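Local coordinates for racemase, putative (Roseobacter denitrificans, PDB 3TCS), which probably acts as a magnesium-dependent enzyme of the mandelate racemase/muconate lactonizing enzyme family and binds D-alanine beside its magnesium ion, at residues B[133-145]-B[162-174]. Residues are numbered along the deposited sequence; the frame is centred on the assembly and turned at random.
With DAL (D-alanine), chain L.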
loop_
_atom_site.group_PDB
_atom_site.type_symbol
_atom_site.label_atom_id
_atom_site.label_comp_id
_atom_site.label_asym_id
_atom_site.label_seq_id
_atom_site.Cartn_x
_atom_site.Cartn_y
_atom_site.Cartn_z
ATOM N N LEU B 133 -12.749 -8.223 31.894
ATOM C CA LEU B 133 -13.113 -9.225 30.900
ATOM C C LEU B 133 -13.688 -8.656 29.609
ATOM O O LEU B 133 -14.299 -7.587 29.598
ATOM C CB LEU B 133 -14.128 -10.201 31.507
ATOM C CG LEU B 133 -13.651 -10.972 32.738
ATOM C CD1 LEU B 133 -14.835 -11.669 33.398
ATOM C CD2 LEU B 133 -12.585 -11.973 32.324
ATOM N N ILE B 134 -13.473 -9.386 28.518
ATOM C CA ILE B 134 -13.991 -9.004 27.210
ATOM C C ILE B 134 -14.592 -10.269 26.618
ATOM O O ILE B 134 -13.921 -11.300 26.531
ATOM C CB ILE B 134 -12.884 -8.514 26.241
ATOM C CG1 ILE B 134 -12.059 -7.395 26.878
ATOM C CG2 ILE B 134 -13.519 -8.008 24.953
ATOM C CD1 ILE B 134 -10.917 -7.895 27.746
ATOM N N ARG B 135 -15.859 -10.203 26.229
ATOM C CA ARG B 135 -16.507 -11.366 25.639
ATOM C C ARG B 135 -15.829 -11.656 24.304
ATOM O O ARG B 135 -15.557 -10.743 23.535
ATOM C CB ARG B 135 -17.991 -11.090 25.412
ATOM C CG ARG B 135 -18.734 -12.255 24.794
ATOM C CD ARG B 135 -20.128 -11.829 24.381
ATOM N NE ARG B 135 -20.864 -12.919 23.749
ATOM C CZ ARG B 135 -21.971 -12.741 23.039
ATOM N NH1 ARG B 135 -22.460 -11.519 22.872
ATOM N NH2 ARG B 135 -22.594 -13.783 22.505
ATOM N N ALA B 136 -15.565 -12.926 24.026
ATOM C CA ALA B 136 -14.908 -13.300 22.782
ATOM C C ALA B 136 -15.774 -14.201 21.919
ATOM O O ALA B 136 -16.653 -14.899 22.429
ATOM C CB ALA B 136 -13.600 -14.004 23.092
ATOM N N TYR B 137 -15.551 -14.171 20.609
ATOM C CA TYR B 137 -16.289 -15.063 19.735
ATOM C C TYR B 137 -15.283 -16.025 19.119
ATOM O O TYR B 137 -14.199 -15.610 18.697
ATOM C CB TYR B 137 -17.083 -14.288 18.667
ATOM C CG TYR B 137 -16.312 -13.591 17.560
ATOM C CD1 TYR B 137 -15.866 -14.293 16.442
ATOM C CD2 TYR B 137 -16.137 -12.203 17.578
ATOM C CE1 TYR B 137 -15.273 -13.626 15.352
ATOM C CE2 TYR B 137 -15.547 -11.525 16.495
ATOM C CZ TYR B 137 -15.126 -12.243 15.388
ATOM O OH TYR B 137 -14.594 -11.572 14.306
ATOM N N ALA B 138 -15.616 -17.315 19.120
ATOM C CA ALA B 138 -14.729 -18.330 18.566
ATOM C C ALA B 138 -14.690 -18.150 17.057
ATOM O O ALA B 138 -15.704 -18.271 16.371
ATOM C CB ALA B 138 -15.222 -19.721 18.925
ATOM N N SER B 139 -13.507 -17.854 16.537
ATOM C CA SER B 139 -13.369 -17.612 15.116
ATOM C C SER B 139 -12.647 -18.719 14.350
ATOM O O SER B 139 -11.480 -19.010 14.611
ATOM C CB SER B 139 -12.654 -16.269 14.915
ATOM O OG SER B 139 -12.728 -15.826 13.575
ATOM N N SER B 140 -13.360 -19.337 13.410
ATOM C CA SER B 140 -12.790 -20.383 12.567
ATOM C C SER B 140 -12.197 -19.717 11.330
ATOM O O SER B 140 -12.826 -18.843 10.734
ATOM C CB SER B 140 -13.862 -21.380 12.122
ATOM O OG SER B 140 -13.366 -22.177 11.060
ATOM N N MET B 141 -10.996 -20.134 10.943
ATOM C CA MET B 141 -10.315 -19.559 9.784
ATOM C C MET B 141 -10.409 -20.441 8.540
ATOM O O MET B 141 -10.121 -19.997 7.429
ATOM C CB MET B 141 -8.832 -19.355 10.103
ATOM C CG MET B 141 -8.547 -18.544 11.344
ATOM S SD MET B 141 -9.109 -16.851 11.187
ATOM C CE MET B 141 -9.430 -16.447 12.903
ATOM N N LYS B 142 -10.821 -21.687 8.736
ATOM C CA LYS B 142 -10.892 -22.657 7.651
ATOM C C LYS B 142 -12.106 -22.680 6.735
ATOM O O LYS B 142 -13.224 -22.371 7.138
ATOM C CB LYS B 142 -10.707 -24.063 8.226
ATOM C CG LYS B 142 -9.351 -24.303 8.867
ATOM C CD LYS B 142 -9.280 -25.696 9.473
ATOM C CE LYS B 142 -7.877 -26.020 9.964
ATOM N NZ LYS B 142 -7.786 -27.399 10.518
ATOM N N ARG B 143 -11.845 -23.059 5.488
ATOM C CA ARG B 143 -12.863 -23.230 4.464
ATOM C C ARG B 143 -12.754 -24.678 3.996
ATOM O O ARG B 143 -13.707 -25.254 3.470
ATOM C CB ARG B 143 -12.631 -22.282 3.290
ATOM C CG ARG B 143 -13.190 -20.902 3.537
ATOM C CD ARG B 143 -13.218 -20.076 2.273
ATOM N NE ARG B 143 -13.944 -18.834 2.497
ATOM C CZ ARG B 143 -13.467 -17.798 3.176
ATOM N NH1 ARG B 143 -12.247 -17.840 3.697
ATOM N NH2 ARG B 143 -14.225 -16.729 3.360
ATOM N N ASP B 144 -11.577 -25.261 4.198
ATOM C CA ASP B 144 -11.338 -26.650 3.820
ATOM C C ASP B 144 -11.692 -27.550 4.997
ATOM O O ASP B 144 -10.902 -28.392 5.421
ATOM C CB ASP B 144 -9.876 -26.866 3.423
ATOM C CG ASP B 144 -8.906 -26.272 4.420
ATOM O OD1 ASP B 144 -9.001 -26.598 5.622
ATOM O OD2 ASP B 144 -8.044 -25.473 3.998
ATOM N N ILE B 145 -12.879 -27.332 5.542
ATOM C CA ILE B 145 -13.386 -28.125 6.650
ATOM C C ILE B 145 -14.871 -28.237 6.353
ATOM O O ILE B 145 -15.512 -27.249 6.008
ATOM C CB ILE B 145 -13.151 -27.432 8.021
ATOM C CG1 ILE B 145 -13.634 -28.347 9.148
ATOM C CG2 ILE B 145 -13.863 -26.088 8.071
ATOM C CD1 ILE B 145 -13.443 -27.776 10.542
ATOM N N GLY B 162 -16.934 -22.176 26.998
ATOM C CA GLY B 162 -17.993 -21.240 27.335
ATOM C C GLY B 162 -18.312 -20.184 26.289
ATOM O O GLY B 162 -19.026 -19.231 26.582
ATOM N N PHE B 163 -17.780 -20.327 25.079
ATOM C CA PHE B 163 -18.061 -19.349 24.025
ATOM C C PHE B 163 -19.557 -19.310 23.736
ATOM O O PHE B 163 -20.222 -20.349 23.774
ATOM C CB PHE B 163 -17.347 -19.724 22.723
ATOM C CG PHE B 163 -15.852 -19.596 22.777
ATOM C CD1 PHE B 163 -15.250 -18.348 22.877
ATOM C CD2 PHE B 163 -15.048 -20.725 22.689
ATOM C CE1 PHE B 163 -13.859 -18.225 22.884
ATOM C CE2 PHE B 163 -13.659 -20.616 22.696
ATOM C CZ PHE B 163 -13.063 -19.362 22.792
ATOM N N THR B 164 -20.085 -18.120 23.447
ATOM C CA THR B 164 -21.504 -17.972 23.111
ATOM C C THR B 164 -21.676 -17.207 21.794
ATOM O O THR B 164 -22.762 -16.703 21.483
ATOM C CB THR B 164 -22.289 -17.237 24.219
ATOM O OG1 THR B 164 -21.754 -15.920 24.392
ATOM C CG2 THR B 164 -22.198 -18.007 25.538
ATOM N N ALA B 165 -20.592 -17.126 21.027
ATOM C CA ALA B 165 -20.580 -16.456 19.727
ATOM C C ALA B 165 -19.570 -17.218 18.873
ATOM O O ALA B 165 -18.519 -17.629 19.369
ATOM C CB ALA B 165 -20.170 -14.985 19.878
ATOM N N PHE B 166 -19.896 -17.415 17.597
ATOM C CA PHE B 166 -19.043 -18.179 16.692
ATOM C C PHE B 166 -19.058 -17.626 15.274
ATOM O O PHE B 166 -20.110 -17.236 14.772
ATOM C CB PHE B 166 -19.538 -19.632 16.639
ATOM C CG PHE B 166 -19.661 -20.275 17.983
ATOM C CD1 PHE B 166 -18.631 -21.059 18.485
ATOM C CD2 PHE B 166 -20.773 -20.029 18.786
ATOM C CE1 PHE B 166 -18.700 -21.585 19.778
ATOM C CE2 PHE B 166 -20.854 -20.547 20.078
ATOM C CZ PHE B 166 -19.812 -21.326 20.573
ATOM N N LYS B 167 -17.897 -17.609 14.627
ATOM C CA LYS B 167 -17.809 -17.142 13.248
ATOM C C LYS B 167 -17.214 -18.222 12.342
ATOM O O LYS B 167 -16.199 -18.837 12.672
ATOM C CB LYS B 167 -16.962 -15.865 13.142
ATOM C CG LYS B 167 -17.017 -15.239 11.736
ATOM C CD LYS B 167 -16.437 -13.822 11.686
ATOM C CE LYS B 167 -14.913 -13.810 11.622
ATOM N NZ LYS B 167 -14.390 -12.400 11.618
ATOM N N VAL B 168 -17.857 -18.454 11.203
ATOM C CA VAL B 168 -17.387 -19.443 10.245
ATOM C C VAL B 168 -17.195 -18.750 8.900
ATOM O O VAL B 168 -17.395 -17.539 8.794
ATOM C CB VAL B 168 -18.386 -20.624 10.105
ATOM C CG1 VAL B 168 -18.522 -21.340 11.438
ATOM C CG2 VAL B 168 -19.739 -20.122 9.620
ATOM N N ARG B 169 -16.822 -19.512 7.877
ATOM C CA ARG B 169 -16.561 -18.941 6.555
ATOM C C ARG B 169 -17.584 -19.292 5.487
ATOM O O ARG B 169 -18.110 -20.406 5.455
ATOM C CB ARG B 169 -15.182 -19.393 6.061
ATOM C CG ARG B 169 -14.052 -19.158 7.053
ATOM C CD ARG B 169 -13.688 -17.683 7.151
ATOM N NE ARG B 169 -13.161 -17.347 8.472
ATOM C CZ ARG B 169 -12.648 -16.163 8.796
ATOM N NH1 ARG B 169 -12.576 -15.196 7.894
ATOM N NH2 ARG B 169 -12.235 -15.939 10.033
ATOM N N ALA B 170 -17.832 -18.331 4.601
ATOM C CA ALA B 170 -18.758 -18.493 3.486
ATOM C C ALA B 170 -17.954 -18.315 2.201
ATOM O O ALA B 170 -16.908 -17.666 2.207
ATOM C CB ALA B 170 -19.870 -17.437 3.555
ATOM N N GLY B 171 -18.444 -18.898 1.112
ATOM C CA GLY B 171 -17.774 -18.792 -0.172
ATOM C C GLY B 171 -16.316 -19.203 -0.174
ATOM O O GLY B 171 -15.858 -19.933 0.708
ATOM N N ALA B 172 -15.592 -18.749 -1.192
ATOM C CA ALA B 172 -14.168 -19.031 -1.324
ATOM C C ALA B 172 -13.440 -17.700 -1.160
ATOM O O ALA B 172 -13.919 -16.668 -1.633
ATOM C CB ALA B 172 -13.872 -19.633 -2.691
ATOM N N GLU B 173 -12.297 -17.718 -0.480
ATOM C CA GLU B 173 -11.519 -16.500 -0.246
ATOM C C GLU B 173 -11.260 -15.767 -1.564
ATOM O O GLU B 173 -10.608 -16.307 -2.459
ATOM C CB GLU B 173 -10.197 -16.863 0.426
ATOM C CG GLU B 173 -9.407 -15.684 0.948
ATOM C CD GLU B 173 -8.098 -16.118 1.577
ATOM O OE1 GLU B 173 -8.134 -16.943 2.515
ATOM O OE2 GLU B 173 -7.036 -15.640 1.130
ATOM N N VAL B 174 -11.767 -14.538 -1.670
ATOM C CA VAL B 174 -11.629 -13.734 -2.889
ATOM C C VAL B 174 -11.907 -14.681 -4.055
ATOM O O VAL B 174 -11.219 -14.655 -5.079
ATOM C CB VAL B 174 -10.199 -13.155 -3.042
ATOM C CG1 VAL B 174 -10.203 -12.054 -4.087
ATOM C CG2 VAL B 174 -9.692 -12.620 -1.708
HETATM N N DAL L . -11.998 -11.701 10.312
HETATM C CA DAL L . -11.430 -12.934 9.738
HETATM C CB DAL L . -10.401 -13.539 10.684
HETATM C C DAL L . -10.771 -12.625 8.437
HETATM O O DAL L . -11.403 -12.161 7.543
HETATM O O HOH W 1 -18.586 -15.727 24.133
HETATM O O HOH W 2 -15.843 -22.437 8.010
#
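Ala138 CB sits over one face of the Phe163 ring, 3.9 Å from its centroid, in a CH-pi contact. Phe163 has CG anti to the carbonyl carbon (chi1 -69°), which brings its ring to this methyl. Ala138 CB also touches Phe166 CD1 at 3.7 Å. Strands 133-139 and 165-169 run parallel here, linked by helix 147-161 as a beta-alpha-beta unit of the TIM barrel. Lys167 N donates to Ala138 O at 2.9 Å, and Ser140 N to Lys167 O.

Ser139 and Lys167 point to the other face of the sheet. Lys167 NZ, turned by a bend at chi3 (80°), donates to Tyr137 OH at 2.8 Å. Beyond the strands, Ser140 O lies in the guanidinium plane of Arg169 and accepts from NE (2.7 Å) and NH2 of that residue. Arg143 holds Ala170 O with NE and NH2, and its NE also reaches Gly171 O at 2.8 Å. Arg169 CB covers one guanidinium face of Arg143.

The two bonds to Ser140 O hold the Arg169 guanidinium beside D-alanine and Asp205, a magnesium ligand. Salt bridges to Glu231, another magnesium ligand, and to Glu333 hold Lys167 NZ in place, 2.8 Å from D-alanine N.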